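Local coordinates for protein putative N-acetylneuraminate lyase ([Ruminococcus] gnavus ATCC 29149, PDB 6RB7) that adopts the eight-stranded parallel beta/alpha barrel of the dihydrodipicolinate synthetase family, extended by C-terminal helices, in a four-chain assembly, at residues L295-G300 and E316-V321; N156-A161 and T165-Y170; Y66-G71 and E104-V109. All coordinates share one frame; numbering follows the deposited sequence.

Contact 1 of 3, residues L295-G300 and E316-V321; sequences LKINEG and EDMEIV
Asp317 OD2 accepts hydrogen bonds from the backbone N atoms of Gly285 and Val314, while OD1 takes the backbone N of His284; this grip fixes the start of segment 316-321, from which Val321 meets Ile297. The contact is small and wholly apolar, with Ile297 contributing most of the buried surface. Its CG1 lies anti to the carbonyl carbon (chi1 -63°) and the chain is extended beyond it (chi2 173°), which carries CD1 to Val321. There CD1 rests on Val321 CG1, the methyl anti to its own backbone N, at 3.7 Å, the two side chains crossing obliquely. Met318 SD comes within 4.4 Å of the same Ile297 CD1, but the methionine has two conformers, so this looser touch is doubtful. Val321 is buried, packing also on Ala293 and Ile294, whereas Ile297 is exposed although it also reaches Lys322 and Ala325. The next residue, Asn298, donates from ND2 to Ala325 O, a polar tie between the same helices. The contact joins the end of helix 287-299 to the first turns of helix 317-335, within the helical C-terminal extension that follows the barrel in the dihydrodipicolinate synthetase family.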
ATOM      1  N   LEU A 295     -16.213  -0.425 -31.212  1.00 13.54           N
ATOM      2  CA  LEU A 295     -15.664  -0.792 -32.538  1.00 13.27           C
ATOM      3  C   LEU A 295     -16.766  -1.407 -33.410  1.00 14.21           C
ATOM      4  O   LEU A 295     -16.682  -1.257 -34.629  1.00 14.95           O
ATOM      5  CB  LEU A 295     -14.464  -1.723 -32.370  1.00 14.31           C
ATOM      6  CG  LEU A 295     -13.234  -1.015 -31.804  1.00 15.47           C
ATOM      7  CD1 LEU A 295     -12.139  -2.017 -31.560  1.00 16.46           C
ATOM      8  CD2 LEU A 295     -12.812   0.106 -32.723  1.00 16.45           C
ATOM      9  N   LYS A 296     -17.751  -2.050 -32.812  1.00 13.44           N
ATOM     10  CA  LYS A 296     -18.932  -2.491 -33.635  1.00 16.11           C
ATOM     11  C   LYS A 296     -19.658  -1.266 -34.177  1.00 15.50           C
ATOM     12  O   LYS A 296     -19.959  -1.236 -35.386  1.00 17.57           O
ATOM     13  CB  LYS A 296     -19.836  -3.403 -32.802  1.00 16.66           C
ATOM     14  CG  LYS A 296     -21.107  -3.832 -33.510  1.00 23.80           C
ATOM     15  CD  LYS A 296     -21.862  -4.862 -32.656  1.00 35.68           C
ATOM     16  CE  LYS A 296     -22.909  -5.658 -33.410  1.00 72.17           C
ATOM     17  NZ  LYS A 296     -22.323  -6.226 -34.642  1.00 77.15           N
ATOM     18  N   ILE A 297     -19.942  -0.246 -33.360  1.00 15.02           N
ATOM     19  CA  ILE A 297     -20.655   0.984 -33.810  1.00 15.49           C
ATOM     20  C   ILE A 297     -19.836   1.744 -34.831  1.00 17.77           C
ATOM     21  O   ILE A 297     -20.373   2.116 -35.897  1.00 17.82           O
ATOM     22  CB  ILE A 297     -20.988   1.870 -32.597  1.00 16.07           C
ATOM     23  CG1 ILE A 297     -21.939   1.127 -31.682  1.00 18.25           C
ATOM     24  CG2 ILE A 297     -21.482   3.234 -33.031  1.00 18.91           C
ATOM     25  CD1 ILE A 297     -22.199   1.826 -30.386  1.00 20.11           C
ATOM     26  N   ASN A 298     -18.562   2.037 -34.521  1.00 14.97           N
ATOM     27  CA  ASN A 298     -17.796   3.011 -35.328  1.00 15.25           C
ATOM     28  C   ASN A 298     -17.135   2.314 -36.520  1.00 18.51           C
ATOM     29  O   ASN A 298     -16.834   3.022 -37.535  1.00 19.45           O
ATOM     30  CB  ASN A 298     -16.757   3.751 -34.490  1.00 16.14           C
ATOM     31  CG  ASN A 298     -17.337   4.832 -33.621  1.00 18.18           C
ATOM     32  OD1 ASN A 298     -18.496   5.232 -33.813  1.00 17.32           O
ATOM     33  ND2 ASN A 298     -16.524   5.345 -32.708  1.00 16.16           N
ATOM     34  N   GLU A 299     -16.898   1.004 -36.461  1.00 17.85           N
ATOM     35  CA  GLU A 299     -16.106   0.304 -37.504  1.00 17.71           C
ATOM     36  C   GLU A 299     -16.818  -0.907 -38.074  1.00 21.06           C
ATOM     37  O   GLU A 299     -16.240  -1.501 -39.024  1.00 21.30           O
ATOM     38  CB  GLU A 299     -14.714  -0.074 -36.986  1.00 19.99           C
ATOM     39  CG  GLU A 299     -13.923   1.122 -36.558  1.00 20.36           C
ATOM     40  CD  GLU A 299     -13.389   1.995 -37.685  1.00 27.08           C
ATOM     41  OE1 GLU A 299     -13.538   1.596 -38.899  1.00 25.60           O
ATOM     42  OE2 GLU A 299     -12.813   3.024 -37.357  1.00 21.32           O
ATOM     43  N   GLY A 300     -17.940  -1.337 -37.497  1.00 18.69           N
ATOM     44  CA  GLY A 300     -18.607  -2.578 -37.900  1.00 18.33           C
ATOM     45  C   GLY A 300     -17.759  -3.805 -37.621  1.00 23.39           C
ATOM     46  O   GLY A 300     -17.958  -4.853 -38.261  1.00 22.35           O
ATOM     47  N   GLU A 316     -27.968  -1.048 -19.436  1.00 23.05           N
ATOM     48  CA  GLU A 316     -27.770   0.352 -18.992  1.00 27.21           C
ATOM     49  C   GLU A 316     -26.438   0.878 -19.539  1.00 22.56           C
ATOM     50  O   GLU A 316     -26.297   2.086 -19.703  1.00 27.29           O
ATOM     51  CB  GLU A 316     -27.781   0.421 -17.460  1.00 36.69           C
ATOM     52  CG  GLU A 316     -29.143   0.110 -16.826  1.00 50.99           C
ATOM     53  CD  GLU A 316     -29.622  -1.342 -16.877  1.00 70.01           C
ATOM     54  OE1 GLU A 316     -28.776  -2.262 -17.083  1.00 33.52           O
ATOM     55  OE2 GLU A 316     -30.851  -1.567 -16.731  1.00 80.50           O
ATOM     56  N   ASP A 317     -25.506   0.000 -19.887  1.00 20.15           N
ATOM     57  CA  ASP A 317     -24.211   0.471 -20.408  1.00 17.81           C
ATOM     58  C   ASP A 317     -24.290   0.939 -21.860  1.00 18.29           C
ATOM     59  O   ASP A 317     -23.377   1.593 -22.312  1.00 19.19           O
ATOM     60  CB  ASP A 317     -23.164  -0.639 -20.335  1.00 15.49           C
ATOM     61  CG  ASP A 317     -22.676  -0.960 -18.939  1.00 17.62           C
ATOM     62  OD1 ASP A 317     -22.730  -0.047 -18.067  1.00 18.16           O
ATOM     63  OD2 ASP A 317     -22.270  -2.123 -18.759  1.00 17.47           O
ATOM     64  N   MET A 318     -25.334   0.583 -22.612  0.50 17.24           N
ATOM     65  CA  MET A 318     -25.292   0.911 -24.065  0.50 16.86           C
ATOM     66  C   MET A 318     -25.358   2.429 -24.263  0.50 17.76           C
ATOM     67  O   MET A 318     -24.788   2.891 -25.246  0.50 16.90           O
ATOM     68  CB  MET A 318     -26.380   0.208 -24.879  0.50 19.20           C
ATOM     69  CG  MET A 318     -26.298   0.532 -26.377  0.50 20.42           C
ATOM     70  SD  MET A 318     -24.757   0.020 -27.259  0.50 24.19           S
ATOM     71  CE  MET A 318     -24.325  -1.450 -26.327  0.50 23.51           C
ATOM     72  N   GLU A 319     -25.950   3.196 -23.333  1.00 18.44           N
ATOM     73  CA  GLU A 319     -25.937   4.677 -23.412  1.00 20.16           C
ATOM     74  C   GLU A 319     -24.499   5.194 -23.292  1.00 17.17           C
ATOM     75  O   GLU A 319     -24.095   6.131 -24.003  1.00 19.88           O
ATOM     76  CB  GLU A 319     -26.751   5.268 -22.256  1.00 27.63           C
ATOM     77  CG  GLU A 319     -27.047   6.750 -22.378  1.00 47.45           C
ATOM     78  CD  GLU A 319     -28.355   7.199 -21.726  1.00 78.31           C
ATOM     79  OE1 GLU A 319     -28.594   6.881 -20.525  1.00 62.29           O
ATOM     80  OE2 GLU A 319     -29.149   7.868 -22.422  1.00 93.39           O
ATOM     81  N   ILE A 320     -23.721   4.582 -22.396  1.00 16.73           N
ATOM     82  CA  ILE A 320     -22.304   4.968 -22.180  1.00 17.22           C
ATOM     83  C   ILE A 320     -21.486   4.597 -23.429  1.00 18.22           C
ATOM     84  O   ILE A 320     -20.651   5.410 -23.885  1.00 15.84           O
ATOM     85  CB  ILE A 320     -21.775   4.293 -20.904  1.00 18.85           C
ATOM     86  CG1 ILE A 320     -22.477   4.864 -19.667  1.00 22.77           C
ATOM     87  CG2 ILE A 320     -20.261   4.433 -20.799  1.00 17.63           C
ATOM     88  CD1 ILE A 320     -22.242   4.071 -18.376  1.00 20.32           C
ATOM     89  N   VAL A 321     -21.695   3.396 -23.960  1.00 15.34           N
ATOM     90  CA  VAL A 321     -21.001   2.932 -25.188  1.00 15.63           C
ATOM     91  C   VAL A 321     -21.280   3.930 -26.320  1.00 15.32           C
ATOM     92  O   VAL A 321     -20.372   4.385 -26.999  1.00 15.72           O
ATOM     93  CB  VAL A 321     -21.456   1.518 -25.580  1.00 14.80           C
ATOM     94  CG1 VAL A 321     -20.981   1.188 -26.970  1.00 17.00           C
ATOM     95  CG2 VAL A 321     -21.024   0.480 -24.554  1.00 17.48           C
TER

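Contact 2 of 3, residues N156-A161 and T165-Y170; sequences NAISAA and TDFVIY
The Phe167 ring meets helix 148-160 along one side, through CD2 and CE2, with Ile158 and Ser159 as its partners. Ile158 comes to the edge of the ring: its CG2 lies in the ring plane, 3.8 Å from Phe167 CE2, and the two side chains cross at about a right angle. Ser159 CB approaches obliquely, 3.7 Å from Phe167 CD2. Phe167 CG is anti to the backbone N (chi1 -172°), which sends the ring from the strand toward the helix, and CG1 of Ile169 adjoins another part of the ring edge. The serine hydroxyl turns to polar partners instead. Water 1 lies 2.7 Å from Ser159 OG and donates a hydrogen bond to Thr165 O, also at 2.7 Å, bridging the helix to the loop residue just before the strand; Ser159 OG is bonded to Asn191 ND2 as well, so this buried hydroxyl is held twice. Helix 148-160 and strand 166-171 form the second half of a beta-alpha-beta unit that starts with strand 135-138, whose Ile136 touches both Ile158 and Phe167. Helix 118-130 flanks Ile158 through Ser121, and the backbone of Phe167 pairs on the other side with Asn193 and Ile195, at strand 194-199.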
ATOM      1  N   ASN A 156      14.781 -14.710 -18.272  1.00 12.14           N
ATOM      2  CA  ASN A 156      15.912 -15.279 -19.031  1.00 11.72           C
ATOM      3  C   ASN A 156      15.513 -16.630 -19.627  1.00 12.73           C
ATOM      4  O   ASN A 156      16.011 -16.956 -20.738  1.00 15.61           O
ATOM      5  CB  ASN A 156      17.192 -15.282 -18.213  1.00 14.23           C
ATOM      6  CG  ASN A 156      17.826 -13.915 -18.133  1.00 15.08           C
ATOM      7  OD1 ASN A 156      18.333 -13.542 -17.041  1.00 17.94           O
ATOM      8  ND2 ASN A 156      17.823 -13.180 -19.221  1.00 13.96           N
ATOM      9  N   ALA A 157      14.709 -17.433 -18.943  1.00 12.96           N
ATOM     10  CA  ALA A 157      14.256 -18.736 -19.467  1.00 13.17           C
ATOM     11  C   ALA A 157      13.373 -18.512 -20.667  1.00 14.73           C
ATOM     12  O   ALA A 157      13.475 -19.215 -21.697  1.00 14.67           O
ATOM     13  CB  ALA A 157      13.550 -19.558 -18.422  1.00 15.50           C
ATOM     14  N   ILE A 158      12.479 -17.519 -20.572  1.00 13.31           N
ATOM     15  CA  ILE A 158      11.587 -17.196 -21.704  1.00 11.48           C
ATOM     16  C   ILE A 158      12.453 -16.708 -22.876  1.00 13.51           C
ATOM     17  O   ILE A 158      12.267 -17.184 -24.013  1.00 13.60           O
ATOM     18  CB  ILE A 158      10.555 -16.134 -21.256  1.00 11.30           C
ATOM     19  CG1 ILE A 158       9.628 -16.728 -20.200  1.00 11.89           C
ATOM     20  CG2 ILE A 158       9.789 -15.601 -22.446  1.00 13.62           C
ATOM     21  CD1 ILE A 158       8.749 -15.706 -19.493  1.00 12.29           C
ATOM     22  N   SER A 159      13.405 -15.820 -22.618  1.00 13.71           N
ATOM     23  CA  SER A 159      14.276 -15.265 -23.669  1.00 13.61           C
ATOM     24  C   SER A 159      15.081 -16.412 -24.323  1.00 16.20           C
ATOM     25  O   SER A 159      15.240 -16.387 -25.567  1.00 14.29           O
ATOM     26  CB  SER A 159      15.162 -14.211 -23.096  1.00 15.28           C
ATOM     27  OG  SER A 159      16.081 -13.723 -24.089  1.00 16.14           O
ATOM     28  N   ALA A 160      15.569 -17.364 -23.544  1.00 14.94           N
ATOM     29  CA  ALA A 160      16.418 -18.461 -24.091  1.00 16.06           C
ATOM     30  C   ALA A 160      15.584 -19.358 -25.020  1.00 18.29           C
ATOM     31  O   ALA A 160      16.199 -20.058 -25.847  1.00 17.46           O
ATOM     32  CB  ALA A 160      16.992 -19.268 -22.951  1.00 19.80           C
ATOM     33  N   ALA A 161      14.262 -19.390 -24.889  1.00 14.77           N
ATOM     34  CA  ALA A 161      13.377 -20.188 -25.767  1.00 16.55           C
ATOM     35  C   ALA A 161      13.179 -19.476 -27.113  1.00 20.16           C
ATOM     36  O   ALA A 161      12.678 -20.118 -28.038  1.00 19.52           O
ATOM     37  CB  ALA A 161      12.057 -20.476 -25.094  1.00 18.63           C
ATOM     38  N   THR A 165      15.418 -13.400 -30.676  1.00 15.99           N
ATOM     39  CA  THR A 165      14.283 -12.454 -30.676  1.00 14.05           C
ATOM     40  C   THR A 165      14.500 -11.356 -29.631  1.00 13.50           C
ATOM     41  O   THR A 165      14.803 -11.667 -28.484  1.00 14.21           O
ATOM     42  CB  THR A 165      12.950 -13.176 -30.502  1.00 15.25           C
ATOM     43  OG1 THR A 165      12.790 -14.146 -31.546  1.00 15.21           O
ATOM     44  CG2 THR A 165      11.777 -12.241 -30.623  1.00 14.03           C
ATOM     45  N   ASP A 166      14.255 -10.112 -30.026  1.00 13.85           N
ATOM     46  CA  ASP A 166      14.222  -8.963 -29.093  1.00 13.71           C
ATOM     47  C   ASP A 166      13.257  -9.249 -27.926  1.00 13.88           C
ATOM     48  O   ASP A 166      12.208  -9.878 -28.122  1.00 12.80           O
ATOM     49  CB  ASP A 166      13.786  -7.692 -29.788  1.00 13.52           C
ATOM     50  CG  ASP A 166      14.756  -7.140 -30.824  1.00 16.56           C
ATOM     51  OD1 ASP A 166      15.939  -7.555 -30.843  1.00 18.39           O
ATOM     52  OD2 ASP A 166      14.331  -6.282 -31.585  1.00 15.23           O
ATOM     53  N   PHE A 167      13.600  -8.759 -26.738  1.00 12.47           N
ATOM     54  CA  PHE A 167      12.839  -9.060 -25.503  1.00 12.84           C
ATOM     55  C   PHE A 167      12.500  -7.736 -24.810  1.00 12.65           C
ATOM     56  O   PHE A 167      13.395  -6.914 -24.500  1.00 11.98           O
ATOM     57  CB  PHE A 167      13.632  -9.951 -24.567  1.00 13.33           C
ATOM     58  CG  PHE A 167      12.863 -10.464 -23.381  1.00 12.70           C
ATOM     59  CD1 PHE A 167      12.681  -9.686 -22.250  1.00 13.88           C
ATOM     60  CD2 PHE A 167      12.362 -11.753 -23.384  1.00 15.79           C
ATOM     61  CE1 PHE A 167      11.986 -10.190 -21.155  1.00 13.53           C
ATOM     62  CE2 PHE A 167      11.650 -12.245 -22.297  1.00 16.55           C
ATOM     63  CZ  PHE A 167      11.477 -11.466 -21.184  1.00 14.42           C
ATOM     64  N   VAL A 168      11.228  -7.570 -24.492  1.00 10.65           N
ATOM     65  CA  VAL A 168      10.675  -6.400 -23.738  1.00 11.36           C
ATOM     66  C   VAL A 168      10.172  -6.842 -22.375  1.00 11.14           C
ATOM     67  O   VAL A 168       9.279  -7.704 -22.288  1.00 10.86           O
ATOM     68  CB  VAL A 168       9.554  -5.711 -24.519  1.00 11.40           C
ATOM     69  CG1 VAL A 168       8.995  -4.530 -23.758  1.00 12.20           C
ATOM     70  CG2 VAL A 168      10.029  -5.262 -25.907  1.00 12.23           C
ATOM     71  N   ILE A 169      10.679  -6.212 -21.308  1.00 11.11           N
ATOM     72  CA  ILE A 169      10.139  -6.427 -19.949  1.00 10.81           C
ATOM     73  C   ILE A 169       8.894  -5.567 -19.804  1.00 11.86           C
ATOM     74  O   ILE A 169       8.975  -4.372 -20.136  1.00 12.06           O
ATOM     75  CB  ILE A 169      11.192  -6.000 -18.921  1.00 11.66           C
ATOM     76  CG1 ILE A 169      12.453  -6.845 -19.045  1.00 14.46           C
ATOM     77  CG2 ILE A 169      10.600  -5.994 -17.518  1.00 13.38           C
ATOM     78  CD1 ILE A 169      13.652  -6.173 -18.393  1.00 13.64           C
ATOM     79  N   TYR A 170       7.808  -6.116 -19.284  1.00 10.19           N
ATOM     80  CA  TYR A 170       6.579  -5.336 -19.026  1.00  9.44           C
ATOM     81  C   TYR A 170       6.497  -5.079 -17.527  1.00 12.42           C
ATOM     82  O   TYR A 170       6.241  -6.022 -16.746  1.00 11.74           O
ATOM     83  CB  TYR A 170       5.359  -6.018 -19.618  1.00 11.24           C
ATOM     84  CG  TYR A 170       4.182  -5.094 -19.782  1.00 10.29           C
ATOM     85  CD1 TYR A 170       3.518  -4.601 -18.693  1.00 13.18           C
ATOM     86  CD2 TYR A 170       3.754  -4.683 -21.044  1.00 11.85           C
ATOM     87  CE1 TYR A 170       2.415  -3.774 -18.833  1.00 16.94           C
ATOM     88  CE2 TYR A 170       2.700  -3.792 -21.188  1.00 14.92           C
ATOM     89  CZ  TYR A 170       2.052  -3.307 -20.080  1.00 18.44           C
ATOM     90  OH  TYR A 170       0.980  -2.450 -20.183  1.00 20.76           O
TER
HETATM   91  O   HOH W   1      14.680 -13.390 -26.401  1.00 15.91           O

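Contact 3 of 3, residues Y66-G71 and E104-V109; sequences YFVKKG and EGKLTV
Val68 divides its two methyl groups between Lys106 and Leu107, and these three residues bury most of the surface in the contact. CG1, anti to the backbone N (chi1 169°), lies 3.6 Å from Lys106 CD and also near that residue's CB, so the valine rests on the aliphatic part of the lysine. Lys106 then bends at chi4 (-59°), and its ammonium group leads away from the valine. NZ of Lys106 stands 6.8 Å from Lys69 NZ, too far for direct contact, while Lys69 NZ lies 6.9 Å from Glu104 OE1, so a mixed set of charges borders the exposed side. The second methyl, Val68 CG2, packs 3.7 Å from Leu107 CD1, the side chains crossing at an angle. Leu107 is buried, and its side chain sets out toward the helix. Its two methyls also border Phe67, with CD1 4.5 Å from Phe67 CB and CD2 4.4 Å from Phe67 O, whereas the Phe67 ring leads off elsewhere, with Tyr66 CD2 over its centre on one face. The helix stops directly beyond this patch: Gly71, with positive phi, closes a Schellman motif, its N bonded to Val68 O at 3.1 Å and weakly to Phe67 O. The last turn of helix 57-70 is thereby joined to the loop between helix 89-103 and strand 108-112, at the end of the barrel where the strands begin. Thr108, next after Leu107, pairs with Lys73 and Val75, and Val109 with Asp134 and Ala135, placing strand 108-112 between strands 74-77 and 135-138. Phe67 reaches Val75 of the former, and Tyr66 packs on helix 248-259 through Pro248 and on helix 287-299 through Leu295 and Glu299.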
ATOM      1  N   TYR A  66      -7.557  -3.922 -39.657  1.00 13.94           N
ATOM      2  CA  TYR A  66      -7.957  -2.607 -39.108  1.00 13.05           C
ATOM      3  C   TYR A  66      -6.720  -1.832 -38.678  1.00 13.77           C
ATOM      4  O   TYR A  66      -6.565  -0.677 -39.054  1.00 13.78           O
ATOM      5  CB  TYR A  66      -8.921  -2.809 -37.952  1.00 12.84           C
ATOM      6  CG  TYR A  66      -9.169  -1.633 -37.035  1.00 12.09           C
ATOM      7  CD1 TYR A  66     -10.060  -0.634 -37.354  1.00 14.55           C
ATOM      8  CD2 TYR A  66      -8.534  -1.584 -35.799  1.00 13.37           C
ATOM      9  CE1 TYR A  66     -10.331   0.417 -36.479  1.00 13.68           C
ATOM     10  CE2 TYR A  66      -8.792  -0.537 -34.918  1.00 13.55           C
ATOM     11  CZ  TYR A  66      -9.701   0.457 -35.248  1.00 14.24           C
ATOM     12  OH  TYR A  66      -9.936   1.480 -34.366  1.00 14.87           O
ATOM     13  N   PHE A  67      -5.831  -2.448 -37.916  1.00 13.27           N
ATOM     14  CA  PHE A  67      -4.621  -1.737 -37.451  1.00 13.85           C
ATOM     15  C   PHE A  67      -3.696  -1.393 -38.618  1.00 12.55           C
ATOM     16  O   PHE A  67      -3.115  -0.304 -38.640  1.00 14.60           O
ATOM     17  CB  PHE A  67      -3.899  -2.546 -36.384  1.00 12.59           C
ATOM     18  CG  PHE A  67      -4.576  -2.470 -35.036  1.00 12.44           C
ATOM     19  CD1 PHE A  67      -4.800  -1.240 -34.444  1.00 12.44           C
ATOM     20  CD2 PHE A  67      -4.996  -3.614 -34.383  1.00 12.21           C
ATOM     21  CE1 PHE A  67      -5.407  -1.167 -33.193  1.00 13.33           C
ATOM     22  CE2 PHE A  67      -5.544  -3.537 -33.096  1.00 13.49           C
ATOM     23  CZ  PHE A  67      -5.808  -2.300 -32.553  1.00 12.14           C
ATOM     24  N   VAL A  68      -3.565  -2.272 -39.612  1.00 12.87           N
ATOM     25  CA  VAL A  68      -2.778  -1.927 -40.827  1.00 13.90           C
ATOM     26  C   VAL A  68      -3.389  -0.701 -41.501  1.00 16.16           C
ATOM     27  O   VAL A  68      -2.643   0.254 -41.815  1.00 18.28           O
ATOM     28  CB  VAL A  68      -2.739  -3.111 -41.800  1.00 16.23           C
ATOM     29  CG1 VAL A  68      -2.176  -2.685 -43.136  1.00 17.15           C
ATOM     30  CG2 VAL A  68      -1.995  -4.289 -41.229  1.00 17.32           C
ATOM     31  N   LYS A  69      -4.701  -0.685 -41.697  1.00 14.89           N
ATOM     32  CA  LYS A  69      -5.337   0.455 -42.396  1.00 17.50           C
ATOM     33  C   LYS A  69      -5.269   1.747 -41.574  1.00 15.55           C
ATOM     34  O   LYS A  69      -5.177   2.828 -42.188  1.00 15.69           O
ATOM     35  CB  LYS A  69      -6.708   0.053 -42.893  1.00 20.40           C
ATOM     36  CG  LYS A  69      -6.606  -1.032 -43.977  1.00 23.49           C
ATOM     37  CD  LYS A  69      -5.737  -0.774 -45.184  1.00 27.07           C
ATOM     38  CE  LYS A  69      -5.804  -1.930 -46.164  1.00 40.21           C
ATOM     39  NZ  LYS A  69      -4.945  -1.695 -47.350  1.00 38.15           N
ATOM     40  N   LYS A  70      -5.206   1.675 -40.241  1.00 15.31           N
ATOM     41  CA  LYS A  70      -5.076   2.884 -39.419  1.00 13.96           C
ATOM     42  C   LYS A  70      -3.648   3.404 -39.398  1.00 14.97           C
ATOM     43  O   LYS A  70      -3.476   4.546 -38.948  1.00 18.18           O
ATOM     44  CB  LYS A  70      -5.588   2.626 -38.010  1.00 15.65           C
ATOM     45  CG  LYS A  70      -7.082   2.362 -37.906  1.00 15.11           C
ATOM     46  CD  LYS A  70      -7.921   3.549 -38.294  1.00 17.63           C
ATOM     47  CE  LYS A  70      -9.400   3.237 -38.049  1.00 22.69           C
ATOM     48  NZ  LYS A  70     -10.338   4.264 -38.561  1.00 25.17           N
ATOM     49  N   GLY A  71      -2.684   2.653 -39.886  1.00 13.78           N
ATOM     50  CA  GLY A  71      -1.309   3.165 -40.027  1.00 16.19           C
ATOM     51  C   GLY A  71      -0.595   3.271 -38.689  1.00 14.21           C
ATOM     52  O   GLY A  71       0.338   4.104 -38.577  1.00 16.21           O
ATOM     53  N   GLU A 104       1.154  -8.863 -43.330  1.00 22.52           N
ATOM     54  CA  GLU A 104       1.890  -8.609 -44.596  1.00 24.67           C
ATOM     55  C   GLU A 104       3.157  -7.795 -44.301  1.00 24.65           C
ATOM     56  O   GLU A 104       3.489  -6.967 -45.147  1.00 24.94           O
ATOM     57  CB  GLU A 104       0.982  -7.858 -45.582  1.00 25.59           C
ATOM     58  CG  GLU A 104      -0.204  -8.692 -46.043  1.00 29.56           C
ATOM     59  CD  GLU A 104      -0.984  -8.116 -47.222  1.00 43.49           C
ATOM     60  OE1 GLU A 104      -0.599  -7.053 -47.752  1.00 42.49           O
ATOM     61  OE2 GLU A 104      -2.005  -8.708 -47.583  1.00 34.68           O
ATOM     62  N   GLY A 105       3.814  -7.976 -43.140  1.00 25.19           N
ATOM     63  CA  GLY A 105       5.026  -7.212 -42.790  1.00 26.67           C
ATOM     64  C   GLY A 105       4.761  -5.726 -42.534  1.00 22.37           C
ATOM     65  O   GLY A 105       5.721  -4.957 -42.446  1.00 28.70           O
ATOM     66  N   LYS A 106       3.505  -5.285 -42.431  1.00 18.19           N
ATOM     67  CA  LYS A 106       3.176  -3.863 -42.340  1.00 20.52           C
ATOM     68  C   LYS A 106       3.202  -3.385 -40.890  1.00 17.81           C
ATOM     69  O   LYS A 106       3.022  -2.187 -40.666  1.00 18.81           O
ATOM     70  CB  LYS A 106       1.825  -3.639 -43.003  1.00 22.95           C
ATOM     71  CG  LYS A 106       1.914  -3.796 -44.529  1.00 25.59           C
ATOM     72  CD  LYS A 106       0.604  -3.616 -45.233  1.00 37.75           C
ATOM     73  CE  LYS A 106       0.585  -4.184 -46.638  1.00 56.76           C
ATOM     74  NZ  LYS A 106       1.610  -3.564 -47.505  1.00 58.77           N
ATOM     75  N   LEU A 107       3.327  -4.298 -39.931  1.00 16.38           N
ATOM     76  CA  LEU A 107       3.253  -3.968 -38.488  1.00 16.63           C
ATOM     77  C   LEU A 107       4.492  -4.504 -37.803  1.00 15.14           C
ATOM     78  O   LEU A 107       4.828  -5.677 -38.013  1.00 14.81           O
ATOM     79  CB  LEU A 107       2.016  -4.597 -37.840  1.00 16.95           C
ATOM     80  CG  LEU A 107       0.674  -4.045 -38.311  1.00 16.34           C
ATOM     81  CD1 LEU A 107      -0.427  -4.966 -37.908  1.00 15.18           C
ATOM     82  CD2 LEU A 107       0.448  -2.641 -37.744  1.00 17.61           C
ATOM     83  N   THR A 108       5.039  -3.725 -36.881  1.00 13.70           N
ATOM     84  CA  THR A 108       5.973  -4.282 -35.890  1.00 12.24           C
ATOM     85  C   THR A 108       5.117  -5.163 -34.977  1.00 14.17           C
ATOM     86  O   THR A 108       4.064  -4.687 -34.513  1.00 15.46           O
ATOM     87  CB  THR A 108       6.692  -3.190 -35.125  1.00 13.27           C
ATOM     88  OG1 THR A 108       7.456  -2.413 -36.061  1.00 14.26           O
ATOM     89  CG2 THR A 108       7.598  -3.728 -34.042  1.00 13.60           C
ATOM     90  N   VAL A 109       5.520  -6.388 -34.713  1.00 12.63           N
ATOM     91  CA  VAL A 109       4.709  -7.302 -33.887  1.00 12.34           C
ATOM     92  C   VAL A 109       5.491  -7.627 -32.628  1.00 12.62           C
ATOM     93  O   VAL A 109       6.601  -8.216 -32.728  1.00 13.36           O
ATOM     94  CB  VAL A 109       4.254  -8.562 -34.634  1.00 15.32           C
ATOM     95  CG1 VAL A 109       3.492  -9.489 -33.701  1.00 14.77           C
ATOM     96  CG2 VAL A 109       3.413  -8.189 -35.840  1.00 15.85           C
TER

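From the N terminus, contact 3 comes first, closing a loop of 32 residues that holds strand 74-77 and helix 89-103. Contact 2 follows with a turn of three residues, and contact 1 closes a 15-residue loop without helix or strand near the C terminus. The three lie in series, neither nested nor crossed. Contact 2 packs a helix on a strand of the parallel sheet, and contact 3 packs one on the loop leading into another of its strands, their nearest atoms about 7 Å apart. Contact 1 belongs to the C-terminal helices and touches contact 3, where Glu299 OE2 bridges to Lys70 NZ at 3.0 Å, tying extension to barrel; contact 2 lies on the opposite side of the chain's centre, its own centre 37 Å from that of contact 1.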